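PDB 3BS4: KaiC-like domain-containing protein from Pyrococcus horikoshii, which is of unknown function but carries a KaiC-like domain, probably of the RecA-like alpha/beta type, and holds an unidentified peptide in this crystal. Local coordinates for residues A[71-75]-A[76-80]; A[57-60]-A[61-65]; A[8-11]-A[12-16]. All coordinates share one frame; numbering follows the deposited sequence.

Overall arrangement
Each of the three contacts is local, made within a helix and the turn that leads into or out of it, and each is partly buried. Contacts 2 and 1 follow one another along the connection between parallel strands 51-56 and 84-87; their centres are about 14 Å apart, and they touch where Val75 CB packs on Ile65 CG1 at 4.0 Å. Both are N-terminal caps, but within contact 2 the side chains meet by apolar packing, whereas contact 1 adds a salt bridge and a water bridge. Contact 3 takes in helix 8-14 and the turn that follows, across the chain's centre from contact 2; it combines charged side chains, several of them exposed, with apolar ones packed on the last strands.

Contact 1. Residues A[71-75]-A[76-80]; sequences FGVDV and IKYLE
Asp74 sits at the N-cap of helix 75-80, its carbonyl O receiving weak hydrogen bonds from Lys77 N and Tyr78 N, before the regular helical bond from Leu79 N to Val75 O (2.9 Å, 159°) takes over. With its carboxylate swung anti to the backbone N (chi1 -175°), Asp74 lies over the first turn and crosses the Lys77 chain. That chain runs past the acid and bends at its last torsion, leaving Lys77 NZ 3.4 Å from Asp74 OD2 in a salt bridge. The other oxygen, Asp74 OD1, rests 3.5 Å from Ile76 CG1. Tyr78 folds back along the incoming loop: its CD2 edge meets Asp74 O at 3.3 Å, near the ring plane, and Val73 CG1 touches Tyr78 CE2 at 3.7 Å. Beyond the ring, one water lies 2.6 Å from Tyr78 OH and donates to Gly72 O, tying the phenol to the turn. The Val75 and Leu79 side chains lie side by side, Val75 CG1 3.7 Å from Leu79 CD1. Gly72, with positive phi, is the C-prime residue of the Schellman motif ending helix 61-70. Val73 packs on helix 34-47, and Val75, Tyr78 and Leu79 all meet Leu84 of strand 84-87.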
# COMPACT_ATOMS: atom_id res chain seq x y z
N PHE A 71 9.40 12.86 4.26
CA PHE A 71 10.20 12.05 3.34
C PHE A 71 10.67 12.84 2.12
O PHE A 71 11.22 12.25 1.18
CB PHE A 71 9.40 10.81 2.91
CG PHE A 71 9.22 9.80 4.00
CD1 PHE A 71 10.15 8.78 4.19
CD2 PHE A 71 8.11 9.86 4.84
CE1 PHE A 71 9.98 7.84 5.21
CE2 PHE A 71 7.95 8.93 5.88
CZ PHE A 71 8.87 7.92 6.06
N GLY A 72 10.46 14.16 2.13
CA GLY A 72 10.88 15.02 1.02
C GLY A 72 9.96 14.96 -0.20
O GLY A 72 10.38 15.26 -1.33
N VAL A 73 8.71 14.57 0.04
CA VAL A 73 7.70 14.47 -1.01
C VAL A 73 6.64 15.53 -0.77
O VAL A 73 5.97 15.53 0.26
CB VAL A 73 7.02 13.06 -1.02
CG1 VAL A 73 5.82 13.04 -1.99
CG2 VAL A 73 8.04 12.00 -1.40
N ASP A 74 6.50 16.43 -1.74
CA ASP A 74 5.45 17.42 -1.71
C ASP A 74 4.27 16.87 -2.51
O ASP A 74 4.26 16.89 -3.74
CB ASP A 74 5.97 18.73 -2.32
CG ASP A 74 4.96 19.87 -2.23
OD1 ASP A 74 3.75 19.61 -2.04
OD2 ASP A 74 5.39 21.04 -2.36
N VAL A 75 3.28 16.36 -1.78
CA VAL A 75 2.16 15.65 -2.40
C VAL A 75 1.45 16.48 -3.49
O VAL A 75 1.17 15.95 -4.56
CB VAL A 75 1.16 15.14 -1.33
CG1 VAL A 75 -0.14 14.65 -1.96
CG2 VAL A 75 1.80 14.01 -0.52
N ILE A 76 1.18 17.75 -3.22
CA ILE A 76 0.49 18.61 -4.20
C ILE A 76 1.18 18.65 -5.56
O ILE A 76 0.51 18.61 -6.60
CB ILE A 76 0.33 20.07 -3.72
CG1 ILE A 76 0.26 20.15 -2.19
CG2 ILE A 76 -0.85 20.75 -4.44
CD1 ILE A 76 -1.11 20.39 -1.58
N LYS A 77 2.51 18.72 -5.56
CA LYS A 77 3.29 18.75 -6.80
C LYS A 77 3.14 17.46 -7.60
O LYS A 77 3.01 17.49 -8.81
CB LYS A 77 4.78 19.00 -6.51
CG LYS A 77 5.03 20.21 -5.65
CD LYS A 77 6.42 20.79 -5.85
CE LYS A 77 6.60 22.08 -5.05
NZ LYS A 77 5.41 22.98 -5.15
N TYR A 78 3.19 16.32 -6.91
CA TYR A 78 3.03 15.04 -7.60
C TYR A 78 1.60 14.86 -8.08
O TYR A 78 1.38 14.25 -9.12
CB TYR A 78 3.44 13.88 -6.69
CG TYR A 78 4.94 13.76 -6.53
CD1 TYR A 78 5.70 13.05 -7.44
CD2 TYR A 78 5.60 14.37 -5.46
CE1 TYR A 78 7.09 12.94 -7.30
CE2 TYR A 78 6.97 14.27 -5.31
CZ TYR A 78 7.71 13.56 -6.23
OH TYR A 78 9.08 13.45 -6.08
N LEU A 79 0.64 15.38 -7.33
CA LEU A 79 -0.75 15.35 -7.77
C LEU A 79 -0.95 16.20 -9.03
O LEU A 79 -1.51 15.74 -10.02
CB LEU A 79 -1.69 15.83 -6.66
CG LEU A 79 -1.89 14.92 -5.44
CD1 LEU A 79 -2.70 15.69 -4.42
CD2 LEU A 79 -2.63 13.63 -5.80
N GLU A 80 -0.45 17.43 -8.98
CA GLU A 80 -0.70 18.37 -10.07
C GLU A 80 0.05 17.98 -11.34
O GLU A 80 -0.36 18.32 -12.45
CB GLU A 80 -0.45 19.82 -9.60
CG GLU A 80 -1.55 20.28 -8.61
CD GLU A 80 -1.60 21.79 -8.29
OE1 GLU A 80 -0.70 22.56 -8.72
OE2 GLU A 80 -2.56 22.21 -7.59
O HOH W 1 10.22 14.65 -4.06

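Contact 2. Residues A[57-60]-A[61-65]; sequences ISYP and LQLII
Pro60, the N-cap residue of helix 61-70, presents its carbonyl O to two backbone amides. Ile64 N donates at 3.1 Å to Pro60 O, fairly straight (161°) and in the carbonyl plane, while the bond from Leu63 N to Pro60 O is weak and bent. The proline ring lies against the same turn, Pro60 CD standing 4.2 Å from Leu63 CB. Leu63 places its CG anti to the backbone N (chi1 -175°), which sends the side chain back toward the preceding loop, where CD2 comes within 3.9 Å of Tyr59 CD1. Ile64 meets the same tyrosine nearer the backbone, its CD1 methyl 4.0 Å from Tyr59 CB. The phenol end leads away from the helix. Ser58 CB lies 3.6 Å above one face of the Tyr59 ring, toward its rim. At the far end Tyr59 OH is hydrogen-bonded to both Glu190 OE2 and Lys35 NZ; Lys35 lies at the start of helix 34-47, probably where RecA-like relatives carry their P-loop lysine. The turn opens the crossover from strand 51-56 to the parallel strand 84-87, with Ile64 against Met54 and Ser56 and Pro60 against Phe90 of helix 89-94.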
# COMPACT_ATOMS: atom_id res chain seq x y z
N ILE A 57 -7.01 5.05 3.19
CA ILE A 57 -8.15 4.48 3.91
C ILE A 57 -8.18 4.94 5.37
O ILE A 57 -9.24 5.24 5.91
CB ILE A 57 -8.07 2.93 3.86
CG1 ILE A 57 -8.15 2.41 2.40
CG2 ILE A 57 -9.14 2.26 4.76
CD1 ILE A 57 -7.38 1.10 2.16
N SER A 58 -7.00 4.97 5.99
CA SER A 58 -6.92 5.03 7.45
C SER A 58 -6.67 6.40 8.05
O SER A 58 -6.94 6.59 9.25
CB SER A 58 -5.85 4.07 7.96
OG SER A 58 -6.24 2.73 7.78
N TYR A 59 -6.12 7.32 7.25
CA TYR A 59 -5.65 8.62 7.77
C TYR A 59 -6.24 9.77 6.98
O TYR A 59 -6.44 9.67 5.76
CB TYR A 59 -4.10 8.70 7.75
CG TYR A 59 -3.50 7.56 8.52
CD1 TYR A 59 -3.58 7.55 9.92
CD2 TYR A 59 -2.95 6.45 7.87
CE1 TYR A 59 -3.09 6.49 10.65
CE2 TYR A 59 -2.47 5.38 8.60
CZ TYR A 59 -2.54 5.41 9.99
OH TYR A 59 -2.08 4.37 10.78
N PRO A 60 -6.49 10.89 7.68
CA PRO A 60 -6.90 12.11 6.98
C PRO A 60 -5.85 12.49 5.95
O PRO A 60 -4.65 12.32 6.18
CB PRO A 60 -6.92 13.16 8.09
CG PRO A 60 -6.98 12.41 9.39
CD PRO A 60 -6.38 11.06 9.14
N LEU A 61 -6.30 13.01 4.82
CA LEU A 61 -5.41 13.45 3.77
C LEU A 61 -4.32 14.43 4.27
O LEU A 61 -3.16 14.33 3.90
CB LEU A 61 -6.22 14.08 2.64
CG LEU A 61 -5.42 14.47 1.41
CD1 LEU A 61 -4.71 13.25 0.80
CD2 LEU A 61 -6.33 15.16 0.41
N GLN A 62 -4.70 15.36 5.13
CA GLN A 62 -3.73 16.34 5.61
C GLN A 62 -2.61 15.67 6.40
O GLN A 62 -1.47 16.13 6.38
CB GLN A 62 -4.43 17.43 6.43
CG GLN A 62 -5.40 18.29 5.59
CD GLN A 62 -4.77 18.99 4.37
OE1 GLN A 62 -5.38 19.05 3.30
NE2 GLN A 62 -3.55 19.52 4.53
N LEU A 63 -2.93 14.57 7.08
CA LEU A 63 -1.91 13.79 7.76
C LEU A 63 -0.98 13.03 6.79
O LEU A 63 0.22 12.97 7.01
CB LEU A 63 -2.55 12.84 8.78
CG LEU A 63 -1.59 12.04 9.67
CD1 LEU A 63 -0.60 12.95 10.43
CD2 LEU A 63 -2.36 11.17 10.65
N ILE A 64 -1.54 12.45 5.73
CA ILE A 64 -0.73 11.82 4.68
C ILE A 64 0.24 12.83 4.08
O ILE A 64 1.40 12.51 3.82
CB ILE A 64 -1.63 11.24 3.57
CG1 ILE A 64 -2.47 10.08 4.13
CG2 ILE A 64 -0.81 10.82 2.35
CD1 ILE A 64 -1.64 8.88 4.63
N ILE A 65 -0.25 14.04 3.85
CA ILE A 65 0.57 15.09 3.27
C ILE A 65 1.73 15.43 4.20
O ILE A 65 2.86 15.55 3.75
CB ILE A 65 -0.27 16.34 2.95
CG1 ILE A 65 -1.21 16.03 1.78
CG2 ILE A 65 0.63 17.52 2.59
CD1 ILE A 65 -2.30 17.09 1.53

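Contact 3. Residues A[8-11]-A[12-16]; sequences EELD and REIGK
Helix 8-14, close to the chain's N-terminus, gives way to a turn at Gly15, whose amide makes weak hydrogen bonds to Leu10 O and Asp11 O. Before that turn the bonding is regular: Arg12 N to Glu8 O is 2.9 Å and nearly in line with the carbonyl, and Ile14 N to Leu10 O is also 2.9 Å. Gly15 has a positive phi of 86°, with backbone angles at which any side chain would collide with the carbonyl O of Ile14. On the outer side, Arg12 doubles back over the preceding turn. Its chain is extended until a bend at chi3 (-31°), which lays the guanidinium alongside Glu9, with one face toward Glu9 CA and Glu8 O. Arg12 NH1 reaches Glu9 OE1 at 2.6 Å, a salt bridge whose hydrogen bond is weak because the N-H points well off the oxygen. The carboxylate and guanidinium planes are turned 64° apart, and Arg12 NH2 lies 3.3 Å from Glu8 CG. With an alanine in place of Glu9, the guanidinium would probably lose this charged mate and be freer to swing into solvent. The helix packs along the C-terminal strands 238-244 and 247-252, where Leu10 meets Phe239 and Leu250. Glu13 OE2 stands 4.1 Å from Glu9 OE1, a like-charge approach likely to be eased by Arg12 and by Arg252, which pairs with Glu13 OE1. Ile14 CG1 lies 3.2 Å from Leu10 O, while Leu10 CD2 and Ile14 CD1 are 4.3 Å apart. Asp11 turns toward the N-terminal segment, OD2 bonding Ser4 OG and OD1 bonding Trp5 N, and Lys16 CG passes 3.8 Å from Asp11 OD1.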
# COMPACT_ATOMS: atom_id res chain seq x y z
N GLU A 8 18.29 -2.08 -0.26
CA GLU A 8 19.30 -2.93 -0.87
C GLU A 8 19.39 -4.31 -0.23
O GLU A 8 19.56 -5.33 -0.92
CB GLU A 8 20.66 -2.23 -0.84
CG GLU A 8 21.77 -2.98 -1.58
CD GLU A 8 21.73 -2.84 -3.10
OE1 GLU A 8 20.74 -2.29 -3.65
OE2 GLU A 8 22.71 -3.28 -3.75
N GLU A 9 19.26 -4.36 1.09
CA GLU A 9 19.32 -5.63 1.81
C GLU A 9 18.23 -6.60 1.38
O GLU A 9 18.46 -7.80 1.30
CB GLU A 9 19.27 -5.38 3.32
CG GLU A 9 20.56 -4.77 3.86
CD GLU A 9 21.64 -5.82 4.16
OE1 GLU A 9 21.61 -6.93 3.58
OE2 GLU A 9 22.52 -5.53 5.00
N LEU A 10 17.03 -6.08 1.11
CA LEU A 10 15.96 -6.93 0.61
C LEU A 10 16.22 -7.42 -0.82
O LEU A 10 16.07 -8.62 -1.11
CB LEU A 10 14.61 -6.20 0.69
CG LEU A 10 14.05 -5.95 2.08
CD1 LEU A 10 12.75 -5.14 1.97
CD2 LEU A 10 13.79 -7.25 2.84
N ASP A 11 16.62 -6.51 -1.70
CA ASP A 11 16.99 -6.91 -3.06
C ASP A 11 18.05 -8.02 -3.04
O ASP A 11 17.93 -9.02 -3.75
CB ASP A 11 17.52 -5.71 -3.86
CG ASP A 11 16.42 -4.73 -4.26
OD1 ASP A 11 15.22 -5.02 -4.01
OD2 ASP A 11 16.76 -3.66 -4.81
N ARG A 12 19.06 -7.86 -2.18
CA ARG A 12 20.16 -8.84 -2.11
C ARG A 12 19.74 -10.18 -1.53
O ARG A 12 20.07 -11.24 -2.08
CB ARG A 12 21.34 -8.27 -1.32
CG ARG A 12 22.64 -9.08 -1.50
CD ARG A 12 23.83 -8.46 -0.77
NE ARG A 12 23.75 -7.00 -0.68
CZ ARG A 12 23.51 -6.33 0.45
NH1 ARG A 12 23.33 -6.97 1.59
NH2 ARG A 12 23.46 -5.00 0.43
N GLU A 13 19.00 -10.16 -0.42
CA GLU A 13 18.72 -11.37 0.34
C GLU A 13 17.52 -12.17 -0.14
O GLU A 13 17.54 -13.39 -0.10
CB GLU A 13 18.59 -11.07 1.84
CG GLU A 13 19.84 -10.45 2.47
CD GLU A 13 21.08 -11.34 2.39
OE1 GLU A 13 20.95 -12.58 2.33
OE2 GLU A 13 22.19 -10.78 2.40
N ILE A 14 16.46 -11.49 -0.58
CA ILE A 14 15.29 -12.21 -1.07
C ILE A 14 14.99 -11.98 -2.55
O ILE A 14 14.06 -12.59 -3.09
CB ILE A 14 14.03 -11.96 -0.20
CG1 ILE A 14 13.56 -10.50 -0.30
CG2 ILE A 14 14.27 -12.39 1.26
CD1 ILE A 14 12.12 -10.27 0.20
N GLY A 15 15.77 -11.12 -3.20
CA GLY A 15 15.60 -10.84 -4.62
C GLY A 15 14.57 -9.76 -4.86
O GLY A 15 13.78 -9.44 -3.97
N LYS A 16 14.59 -9.19 -6.06
CA LYS A 16 13.67 -8.14 -6.45
C LYS A 16 12.23 -8.64 -6.60
O LYS A 16 11.98 -9.84 -6.63
CB LYS A 16 14.17 -7.47 -7.72
CG LYS A 16 15.38 -6.57 -7.46
CD LYS A 16 16.06 -6.10 -8.73
CE LYS A 16 15.39 -4.87 -9.30
NZ LYS A 16 16.25 -4.24 -10.35